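Local coordinates for flavin-dependent monooxygenase, oxygenase subunit HsaA (Rhodococcus sp., PDB 2RFQ), which hydroxylates the steroid-derived phenol 3-HSA ortho to its hydroxyl, using reduced FMN and dioxygen, during bacterial breakdown of cholesterol, at residues Gly48-Leu53 against Asp113-Ser118; Asp254-His259 against Asp338-Ser343; Ser298-Asp303 against Leu320-Asp325. One frame throughout, in Å; residues are numbered along the deposited sequence.

How the contacts relate
The three contacts sample an acyl-CoA dehydrogenase-like chain in two regions. Contact 1 ties a loop of the N-terminal helical part to the residues leading into the first strand, whose Ser-118 belongs to the FMN site inferred by similarity. Contacts 2 and 3 lie in the C-terminal helices and share helix 316-344: 338-343 packs on helix 233-266 beside a bound 1PS, whereas 320-325 packs on helix 277-309, away from the annotated sites. In contact 2 the side chain of His-256 is about 7 Å from that of Thr-347, an FMN-site residue by similarity. Along the chain, contact 3 is nested inside the loop that contact 2 closes. Centre to centre, contacts 2 and 3 are about 28 Å apart, contacts 1 and 3 about 24 Å.

Contact 1 (Gly48-Leu53 against Asp113-Ser118)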
loop_
_atom_site.group_PDB
_atom_site.type_symbol
_atom_site.label_atom_id
_atom_site.label_comp_id
_atom_site.label_asym_id
_atom_site.label_seq_id
_atom_site.Cartn_x
_atom_site.Cartn_y
_atom_site.Cartn_z
ATOM N N GLY A 48 -11.444 39.769 -4.332
ATOM C CA GLY A 48 -10.817 39.803 -5.655
ATOM C C GLY A 48 -10.540 38.428 -6.243
ATOM O O GLY A 48 -10.032 38.303 -7.360
ATOM N N PHE A 49 -10.879 37.380 -5.493
ATOM C CA PHE A 49 -10.578 36.017 -5.905
ATOM C C PHE A 49 -11.038 35.671 -7.325
ATOM O O PHE A 49 -10.275 35.099 -8.098
ATOM C CB PHE A 49 -11.186 34.981 -4.935
ATOM C CG PHE A 49 -11.088 33.574 -5.488
ATOM C CD1 PHE A 49 -9.853 32.902 -5.474
ATOM C CD2 PHE A 49 -12.190 32.965 -6.089
ATOM C CE1 PHE A 49 -9.716 31.632 -6.055
ATOM C CE2 PHE A 49 -12.081 31.677 -6.653
ATOM C CZ PHE A 49 -10.821 31.013 -6.642
ATOM N N PHE A 50 -12.295 35.969 -7.648
ATOM C CA PHE A 50 -12.819 35.563 -8.964
ATOM C C PHE A 50 -12.121 36.313 -10.104
ATOM O O PHE A 50 -12.077 35.819 -11.229
ATOM C CB PHE A 50 -14.340 35.690 -9.036
ATOM C CG PHE A 50 -15.053 34.738 -8.106
ATOM C CD1 PHE A 50 -14.979 33.366 -8.320
ATOM C CD2 PHE A 50 -15.747 35.221 -7.001
ATOM C CE1 PHE A 50 -15.592 32.462 -7.432
ATOM C CE2 PHE A 50 -16.376 34.322 -6.097
ATOM C CZ PHE A 50 -16.297 32.956 -6.330
ATOM N N ARG A 51 -11.541 37.468 -9.785
ATOM C CA ARG A 51 -10.803 38.245 -10.791
ATOM C C ARG A 51 -9.403 37.700 -11.079
ATOM O O ARG A 51 -8.751 38.162 -12.013
ATOM C CB ARG A 51 -10.678 39.716 -10.349
ATOM C CG ARG A 51 -12.008 40.389 -10.162
ATOM C CD ARG A 51 -11.775 41.889 -10.005
ATOM N NE ARG A 51 -13.014 42.656 -10.086
ATOM C CZ ARG A 51 -13.653 42.982 -11.215
ATOM N NH1 ARG A 51 -13.201 42.587 -12.416
ATOM N NH2 ARG A 51 -14.762 43.712 -11.139
ATOM N N LEU A 52 -8.941 36.724 -10.297
ATOM C CA LEU A 52 -7.555 36.269 -10.427
ATOM C C LEU A 52 -7.148 35.867 -11.852
ATOM O O LEU A 52 -6.109 36.324 -12.323
ATOM C CB LEU A 52 -7.228 35.149 -9.444
ATOM C CG LEU A 52 -6.954 35.624 -8.017
ATOM C CD1 LEU A 52 -6.809 34.401 -7.093
ATOM C CD2 LEU A 52 -5.711 36.497 -7.936
ATOM N N LEU A 53 -7.942 35.022 -12.516
ATOM C CA LEU A 53 -7.614 34.622 -13.901
ATOM C C LEU A 53 -8.415 35.401 -14.963
ATOM O O LEU A 53 -8.396 35.045 -16.154
ATOM C CB LEU A 53 -7.773 33.111 -14.106
ATOM C CG LEU A 53 -6.859 32.249 -13.218
ATOM C CD1 LEU A 53 -7.126 30.791 -13.519
ATOM C CD2 LEU A 53 -5.375 32.546 -13.432
ATOM N N ASP A 113 -18.169 41.549 -12.596
ATOM C CA ASP A 113 -18.248 40.534 -11.522
ATOM C C ASP A 113 -19.173 39.361 -11.856
ATOM O O ASP A 113 -19.369 38.478 -11.040
ATOM C CB ASP A 113 -18.696 41.175 -10.199
ATOM C CG ASP A 113 -17.660 42.114 -9.633
ATOM O OD1 ASP A 113 -16.519 41.672 -9.371
ATOM O OD2 ASP A 113 -17.989 43.305 -9.465
ATOM N N VAL A 114 -19.767 39.359 -13.044
ATOM C CA VAL A 114 -20.648 38.246 -13.416
ATOM C C VAL A 114 -19.867 36.912 -13.404
ATOM O O VAL A 114 -18.703 36.871 -13.800
ATOM C CB VAL A 114 -21.302 38.522 -14.785
ATOM C CG1 VAL A 114 -21.913 37.251 -15.387
ATOM C CG2 VAL A 114 -22.355 39.637 -14.630
ATOM N N ARG A 115 -20.529 35.846 -12.945
ATOM C CA ARG A 115 -19.944 34.507 -12.840
ATOM C C ARG A 115 -20.600 33.542 -13.830
ATOM O O ARG A 115 -21.749 33.735 -14.271
ATOM C CB ARG A 115 -20.106 33.963 -11.422
ATOM C CG ARG A 115 -19.210 34.658 -10.404
ATOM C CD ARG A 115 -19.398 34.052 -9.025
ATOM N NE ARG A 115 -20.595 34.524 -8.332
ATOM C CZ ARG A 115 -20.650 35.659 -7.623
ATOM N NH1 ARG A 115 -19.588 36.480 -7.553
ATOM N NH2 ARG A 115 -21.784 35.998 -7.012
ATOM N N ILE A 116 -19.849 32.497 -14.136
ATOM C CA ILE A 116 -20.242 31.500 -15.138
ATOM C C ILE A 116 -20.067 30.142 -14.467
ATOM O O ILE A 116 -19.071 29.942 -13.763
ATOM C CB ILE A 116 -19.252 31.588 -16.356
ATOM C CG1 ILE A 116 -19.305 32.971 -17.017
ATOM C CG2 ILE A 116 -19.542 30.539 -17.422
ATOM C CD1 ILE A 116 -18.129 33.842 -16.636
ATOM N N SER A 117 -21.024 29.226 -14.653
ATOM C CA SER A 117 -20.836 27.848 -14.155
ATOM C C SER A 117 -20.569 26.955 -15.351
ATOM O O SER A 117 -20.597 27.437 -16.494
ATOM C CB SER A 117 -22.028 27.361 -13.312
ATOM O OG SER A 117 -23.174 27.085 -14.104
ATOM N N SER A 118 -20.278 25.677 -15.123
ATOM C CA SER A 118 -20.016 24.820 -16.284
ATOM C C SER A 118 -20.492 23.412 -16.095
ATOM O O SER A 118 -20.803 22.990 -14.979
ATOM C CB SER A 118 -18.512 24.749 -16.563
ATOM O OG SER A 118 -17.875 24.044 -15.495
HETATM O O HOH W 1 -14.871 43.135 -7.886
HETATM O O HOH W 2 -16.588 45.512 -9.853
#
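Phe-50 and Arg-51 face Arg-115 and Asp-113 across backbones whose nearest CA atoms, those of Phe-50 and Asp-113, are 7.8 Å apart, where the turn that follows the Schellman motif at Gly-48 passes the residues leading into strand 116-119. Two side-chain pairs bridge this gap. Phe-50 has its CG anti to the carbonyl carbon (chi1 -66°), and its ring lies beneath the bent chain of Arg-115. There Arg-115 CD makes a CH-pi contact over the middle of one face, 4.2 Å from the ring centroid of Phe-50. The opposite face takes Phe-49 CD2 nearer its rim, so the ring is sandwiched. The guanidinium of Arg-115 is turned 44° from the ring plane; its NE bonds His-147 O and its NH1 bonds Gln-45 OE1.

The second pair is ionic. Arg-51 NH2 lies 3.2 Å from Asp-113 OD1, but OD1 is set off the plane of the guanidinium, so no N-H points at it and the salt bridge rests on charge. Directed bonds run through water instead: one molecule accepts from Arg-51 NE at 2.9 Å and donates to Asp-113 OD1 at 2.7 Å, while a second donates to Asp-113 OD2 and accepts a weak bond from Arg-51 NH2. That nitrogen also bonds Thr-112 OG1.

Met-41 and Leu-44 of helix 38-47 pack on Phe-50, Ile-89 of helix 80-96 touches Arg-115, and the backbone of Ser-117 pairs with strand 150-159, joining the helical part to the sheet.

Contact 2 (Asp254-His259 against Asp338-Ser343); sequences DAHVEH and DKLFES. With 1PS (3-pyridinium-1-ylpropane-1-sulfonate), chain E.
With CG trans to the backbone N (chi1 176°), His-256 swings its imidazole off helix 233-266 and against Leu-340, whose own CG is anti to the carbonyl carbon (chi1 -59°). Leu-340 CB lies over one face of the ring, displaced toward its rim, and the CD2 methyl makes the shortest approach, 3.5 Å from CD2 of His-256. The backbone follows suit: the CA atoms of His-256 and Leu-340 are 6.8 Å apart, the nearest pair between the segments. One turn further along, Ser-343 brings its CB to 4.2 Å from His-256 CE1.

The polar ends meet through solvent. A water in the plane of the imidazole, at its edge, is hydrogen-bonded to His-256 NE2 at 2.8 Å and to Ser-343 OG at 2.7 Å. It links the two helices where the side chains make no direct hydrogen bond, and its in-plane position probably limits rotation of the ring, one face of which rests on Leu-340. Ile-283 of helix 277-309 and Leu-355 of helix 354-365 also pack on His-256.

His-259, a turn beyond His-256, lays one ring face against 1PS, with C6 of the ligand 3.6 Å from His-259 CE1. The sulfonate lies alongside the same helix, its O2 3.5 Å from His-259 CB, and 1PS is hydrogen-bonded to Leu-355 N. This is helix-to-helix packing in the C-terminal helical domain of the acyl-CoA dehydrogenase fold, and its 254-259 side, through Ala-255, His-256 and His-259, lines the 1PS pocket.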
loop_
_atom_site.group_PDB
_atom_site.type_symbol
_atom_site.label_atom_id
_atom_site.label_comp_id
_atom_site.label_asym_id
_atom_site.label_seq_id
_atom_site.Cartn_x
_atom_site.Cartn_y
_atom_site.Cartn_z
ATOM N N ASP A 254 -4.621 20.017 9.495
ATOM C CA ASP A 254 -4.567 21.041 10.542
ATOM C C ASP A 254 -5.618 20.763 11.612
ATOM O O ASP A 254 -5.325 20.905 12.806
ATOM C CB ASP A 254 -4.780 22.420 9.928
ATOM C CG ASP A 254 -3.580 22.903 9.128
ATOM O OD1 ASP A 254 -2.440 22.365 9.266
ATOM O OD2 ASP A 254 -3.787 23.856 8.338
ATOM N N ALA A 255 -6.824 20.353 11.200
ATOM C CA ALA A 255 -7.917 20.088 12.157
ATOM C C ALA A 255 -7.491 18.924 13.054
ATOM O O ALA A 255 -7.601 18.997 14.289
ATOM C CB ALA A 255 -9.246 19.756 11.417
ATOM N N HIS A 256 -6.951 17.882 12.427
ATOM C CA HIS A 256 -6.515 16.685 13.156
ATOM C C HIS A 256 -5.398 16.991 14.129
ATOM O O HIS A 256 -5.478 16.646 15.316
ATOM C CB HIS A 256 -6.064 15.603 12.160
ATOM C CG HIS A 256 -5.511 14.371 12.812
ATOM N ND1 HIS A 256 -6.311 13.437 13.441
ATOM C CD2 HIS A 256 -4.239 13.912 12.917
ATOM C CE1 HIS A 256 -5.553 12.451 13.897
ATOM N NE2 HIS A 256 -4.291 12.713 13.583
ATOM N N VAL A 257 -4.363 17.677 13.654
ATOM C CA VAL A 257 -3.231 18.001 14.548
ATOM C C VAL A 257 -3.634 18.947 15.692
ATOM O O VAL A 257 -3.176 18.769 16.826
ATOM C CB VAL A 257 -2.006 18.508 13.757
ATOM C CG1 VAL A 257 -0.878 19.029 14.701
ATOM C CG2 VAL A 257 -1.491 17.402 12.851
ATOM N N GLU A 258 -4.506 19.920 15.411
ATOM C CA GLU A 258 -5.001 20.810 16.481
ATOM C C GLU A 258 -5.742 20.024 17.551
ATOM O O GLU A 258 -5.442 20.154 18.745
ATOM C CB GLU A 258 -5.909 21.894 15.912
ATOM C CG GLU A 258 -6.570 22.772 16.993
ATOM C CD GLU A 258 -7.393 23.869 16.372
ATOM O OE1 GLU A 258 -8.512 23.583 15.897
ATOM O OE2 GLU A 258 -6.907 25.018 16.342
ATOM N N HIS A 259 -6.665 19.165 17.128
ATOM C CA HIS A 259 -7.450 18.388 18.080
ATOM C C HIS A 259 -6.573 17.391 18.842
ATOM O O HIS A 259 -6.629 17.317 20.078
ATOM C CB HIS A 259 -8.590 17.668 17.383
ATOM C CG HIS A 259 -9.460 16.904 18.321
ATOM N ND1 HIS A 259 -10.447 17.509 19.069
ATOM C CD2 HIS A 259 -9.469 15.592 18.668
ATOM C CE1 HIS A 259 -11.048 16.597 19.816
ATOM N NE2 HIS A 259 -10.468 15.429 19.599
ATOM N N ASP A 338 -7.433 9.867 4.550
ATOM C CA ASP A 338 -7.833 8.546 5.042
ATOM C C ASP A 338 -7.010 8.136 6.269
ATOM O O ASP A 338 -7.584 7.649 7.276
ATOM C CB ASP A 338 -7.709 7.493 3.938
ATOM C CG ASP A 338 -8.828 7.598 2.910
ATOM O OD1 ASP A 338 -9.720 8.454 3.081
ATOM O OD2 ASP A 338 -8.823 6.831 1.928
ATOM N N LYS A 339 -5.687 8.343 6.199
ATOM C CA LYS A 339 -4.802 7.999 7.302
ATOM C C LYS A 339 -5.214 8.770 8.548
ATOM O O LYS A 339 -5.268 8.197 9.644
ATOM C CB LYS A 339 -3.329 8.321 6.980
ATOM C CG LYS A 339 -2.681 7.443 5.942
ATOM C CD LYS A 339 -1.205 7.877 5.752
ATOM C CE LYS A 339 -0.470 6.998 4.740
ATOM N NZ LYS A 339 -1.150 6.934 3.381
ATOM N N LEU A 340 -5.500 10.065 8.381
ATOM C CA LEU A 340 -5.807 10.925 9.541
ATOM C C LEU A 340 -7.160 10.542 10.146
ATOM O O LEU A 340 -7.300 10.438 11.386
ATOM C CB LEU A 340 -5.802 12.411 9.166
ATOM C CG LEU A 340 -4.459 12.892 8.608
ATOM C CD1 LEU A 340 -4.566 14.305 8.016
ATOM C CD2 LEU A 340 -3.422 12.856 9.703
ATOM N N PHE A 341 -8.147 10.329 9.280
ATOM C CA PHE A 341 -9.493 9.990 9.742
ATOM C C PHE A 341 -9.442 8.655 10.497
ATOM O O PHE A 341 -10.016 8.512 11.591
ATOM C CB PHE A 341 -10.427 9.940 8.519
ATOM C CG PHE A 341 -11.830 9.495 8.825
ATOM C CD1 PHE A 341 -12.630 10.207 9.697
ATOM C CD2 PHE A 341 -12.346 8.344 8.226
ATOM C CE1 PHE A 341 -13.954 9.788 9.968
ATOM C CE2 PHE A 341 -13.668 7.920 8.491
ATOM C CZ PHE A 341 -14.461 8.646 9.377
ATOM N N GLU A 342 -8.732 7.682 9.931
ATOM C CA GLU A 342 -8.566 6.367 10.579
ATOM C C GLU A 342 -7.871 6.522 11.945
ATOM O O GLU A 342 -8.287 5.942 12.936
ATOM C CB GLU A 342 -7.777 5.396 9.711
ATOM C CG GLU A 342 -7.664 3.978 10.345
ATOM C CD GLU A 342 -6.768 3.008 9.548
ATOM O OE1 GLU A 342 -5.975 3.454 8.693
ATOM O OE2 GLU A 342 -6.825 1.795 9.806
ATOM N N SER A 343 -6.784 7.283 11.974
ATOM C CA SER A 343 -6.059 7.496 13.248
ATOM C C SER A 343 -6.927 8.146 14.337
ATOM O O SER A 343 -6.882 7.772 15.522
ATOM C CB SER A 343 -4.846 8.380 12.983
ATOM O OG SER A 343 -4.035 8.456 14.144
HETATM N N1 1PS E . -14.568 16.192 17.804
HETATM C C1 1PS E . -15.564 15.299 18.016
HETATM C C2 1PS E . -16.741 15.683 18.663
HETATM C C3 1PS E . -14.679 17.471 18.219
HETATM C C4 1PS E . -15.833 17.908 18.877
HETATM C C5 1PS E . -16.876 17.002 19.097
HETATM C C6 1PS E . -13.328 15.772 17.124
HETATM C C7 1PS E . -13.560 15.490 15.639
HETATM C C8 1PS E . -12.240 15.225 14.912
HETATM S S1 1PS E . -11.563 16.630 14.285
HETATM O O1 1PS E . -10.194 16.234 13.859
HETATM O O2 1PS E . -11.458 17.702 15.312
HETATM O O3 1PS E . -12.442 17.138 13.185
HETATM O O HOH W 3 -2.435 10.621 13.796
#

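Contact 3 (Ser298-Asp303 against Leu320-Asp325)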
loop_
_atom_site.group_PDB
_atom_site.type_symbol
_atom_site.label_atom_id
_atom_site.label_comp_id
_atom_site.label_asym_id
_atom_site.label_seq_id
_atom_site.Cartn_x
_atom_site.Cartn_y
_atom_site.Cartn_z
ATOM N N SER A 298 1.663 22.240 -8.032
ATOM C CA SER A 298 2.054 23.617 -8.276
ATOM C C SER A 298 3.333 23.711 -9.132
ATOM O O SER A 298 3.469 24.619 -9.983
ATOM C CB SER A 298 2.180 24.356 -6.948
ATOM O OG SER A 298 3.284 23.915 -6.185
ATOM N N GLY A 299 4.253 22.755 -8.938
ATOM C CA GLY A 299 5.532 22.715 -9.681
ATOM C C GLY A 299 5.364 22.595 -11.184
ATOM O O GLY A 299 6.019 23.324 -11.958
ATOM N N ASN A 300 4.528 21.654 -11.614
ATOM C CA ASN A 300 4.306 21.481 -13.040
ATOM C C ASN A 300 3.639 22.721 -13.646
ATOM O O ASN A 300 3.987 23.138 -14.739
ATOM C CB ASN A 300 3.475 20.221 -13.302
ATOM C CG ASN A 300 4.224 18.948 -12.991
ATOM O OD1 ASN A 300 3.636 17.988 -12.427
ATOM N ND2 ASN A 300 5.496 18.888 -13.372
ATOM N N VAL A 301 2.680 23.303 -12.916
ATOM C CA VAL A 301 2.053 24.548 -13.380
ATOM C C VAL A 301 3.116 25.653 -13.515
ATOM O O VAL A 301 3.185 26.345 -14.535
ATOM C CB VAL A 301 0.903 24.985 -12.445
ATOM C CG1 VAL A 301 0.512 26.418 -12.745
ATOM C CG2 VAL A 301 -0.315 24.066 -12.669
ATOM N N ALA A 302 3.946 25.796 -12.485
ATOM C CA ALA A 302 5.014 26.823 -12.523
ATOM C C ALA A 302 5.977 26.639 -13.726
ATOM O O ALA A 302 6.379 27.617 -14.391
ATOM C CB ALA A 302 5.784 26.825 -11.188
ATOM N N ASP A 303 6.349 25.394 -13.996
ATOM C CA ASP A 303 7.257 25.089 -15.102
ATOM C C ASP A 303 6.621 25.419 -16.438
ATOM O O ASP A 303 7.258 26.034 -17.309
ATOM C CB ASP A 303 7.682 23.622 -15.044
ATOM C CG ASP A 303 8.652 23.334 -13.898
ATOM O OD1 ASP A 303 9.037 24.260 -13.153
ATOM O OD2 ASP A 303 9.063 22.169 -13.785
ATOM N N LEU A 320 2.405 15.833 -20.255
ATOM C CA LEU A 320 2.197 14.453 -19.783
ATOM C C LEU A 320 2.572 14.293 -18.313
ATOM O O LEU A 320 1.826 13.662 -17.524
ATOM C CB LEU A 320 3.007 13.452 -20.634
ATOM C CG LEU A 320 2.487 13.271 -22.061
ATOM C CD1 LEU A 320 3.542 12.547 -22.924
ATOM C CD2 LEU A 320 1.169 12.505 -22.081
ATOM N N ARG A 321 3.720 14.869 -17.924
ATOM C CA ARG A 321 4.116 14.840 -16.502
ATOM C C ARG A 321 3.081 15.541 -15.613
ATOM O O ARG A 321 2.792 15.083 -14.498
ATOM C CB ARG A 321 5.502 15.464 -16.264
ATOM C CG ARG A 321 6.615 14.520 -16.673
ATOM C CD ARG A 321 7.966 15.016 -16.196
ATOM N NE ARG A 321 8.432 16.113 -17.025
ATOM C CZ ARG A 321 8.634 17.358 -16.630
ATOM N NH1 ARG A 321 8.416 17.719 -15.362
ATOM N NH2 ARG A 321 9.083 18.246 -17.517
ATOM N N ALA A 322 2.533 16.647 -16.109
ATOM C CA ALA A 322 1.533 17.407 -15.375
ATOM C C ALA A 322 0.332 16.532 -15.070
ATOM O O ALA A 322 -0.104 16.444 -13.935
ATOM C CB ALA A 322 1.129 18.674 -16.151
ATOM N N ARG A 323 -0.184 15.848 -16.097
ATOM C CA ARG A 323 -1.328 14.950 -15.877
ATOM C C ARG A 323 -1.013 13.793 -14.919
ATOM O O ARG A 323 -1.808 13.469 -14.026
ATOM C CB ARG A 323 -1.854 14.450 -17.213
ATOM C CG ARG A 323 -2.751 15.476 -17.902
ATOM C CD ARG A 323 -4.137 15.469 -17.259
ATOM N NE ARG A 323 -4.891 14.262 -17.672
ATOM C CZ ARG A 323 -5.784 13.620 -16.919
ATOM N NH1 ARG A 323 -6.065 14.027 -15.668
ATOM N NH2 ARG A 323 -6.414 12.569 -17.437
ATOM N N ARG A 324 0.160 13.189 -15.115
ATOM C CA ARG A 324 0.644 12.112 -14.231
ATOM C C ARG A 324 0.605 12.534 -12.764
ATOM O O ARG A 324 0.043 11.849 -11.928
ATOM C CB ARG A 324 2.069 11.721 -14.635
ATOM C CG ARG A 324 2.728 10.714 -13.677
ATOM C CD ARG A 324 4.262 10.649 -13.877
ATOM N NE ARG A 324 4.881 11.853 -13.347
ATOM C CZ ARG A 324 6.135 12.238 -13.584
ATOM N NH1 ARG A 324 6.959 11.511 -14.373
ATOM N NH2 ARG A 324 6.588 13.349 -13.008
ATOM N N ASP A 325 1.211 13.680 -12.459
ATOM C CA ASP A 325 1.346 14.126 -11.079
ATOM C C ASP A 325 0.057 14.695 -10.525
ATOM O O ASP A 325 -0.144 14.708 -9.308
ATOM C CB ASP A 325 2.467 15.169 -10.997
ATOM C CG ASP A 325 3.858 14.571 -11.284
ATOM O OD1 ASP A 325 4.041 13.331 -11.161
ATOM O OD2 ASP A 325 4.755 15.364 -11.629
HETATM O O HOH W 4 10.050 20.911 -16.250
HETATM O O HOH W 5 8.033 19.767 -13.772
#
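Antiparallel packing of consecutive long helices in the C-terminal domain of the acyl-CoA dehydrogenase fold is what this contact illustrates: helices 298-303 and 320-325 cross at -162°, their axes 9.4 Å apart. Asn-300 carries most of the contact. Its CB rests 4.0 Å from Ala-322 CB, and the small alanine lets the backbones come close, with 5.5 Å between the CA atoms of Asn-300 and Ala-322. The amide of Asn-300 reaches on toward Asp-325, its plane only 14° from that of the carboxylate.

Asp-325 is gripped side-on by its neighbour Arg-324, whose NE bonds Asp-325 OD1 at 2.8 Å from above the carboxylate plane, while NH2 meets OD2 at 3.1 Å on the syn side. An alanine here is likely to leave the Arg-324 guanidinium without this counter-charge and less firmly fixed in rotation, and Ser-288 of a neighbouring subunit without its acceptor. On the Asp-303 side of Asn-300, two waters lying in the guanidinium plane of Arg-321 join its NH1 and NH2 to Asp-303 OD2; NE of the same arginine forms a salt bridge with Glu-317.

Val-301 and Ala-322 both touch Thr-235 of helix 233-266, Arg-324 packs on helix 373-384, and Ser-288 of the neighbouring subunit hydrogen-bonds Asp-325 OD1, placing the helix pair at a subunit interface.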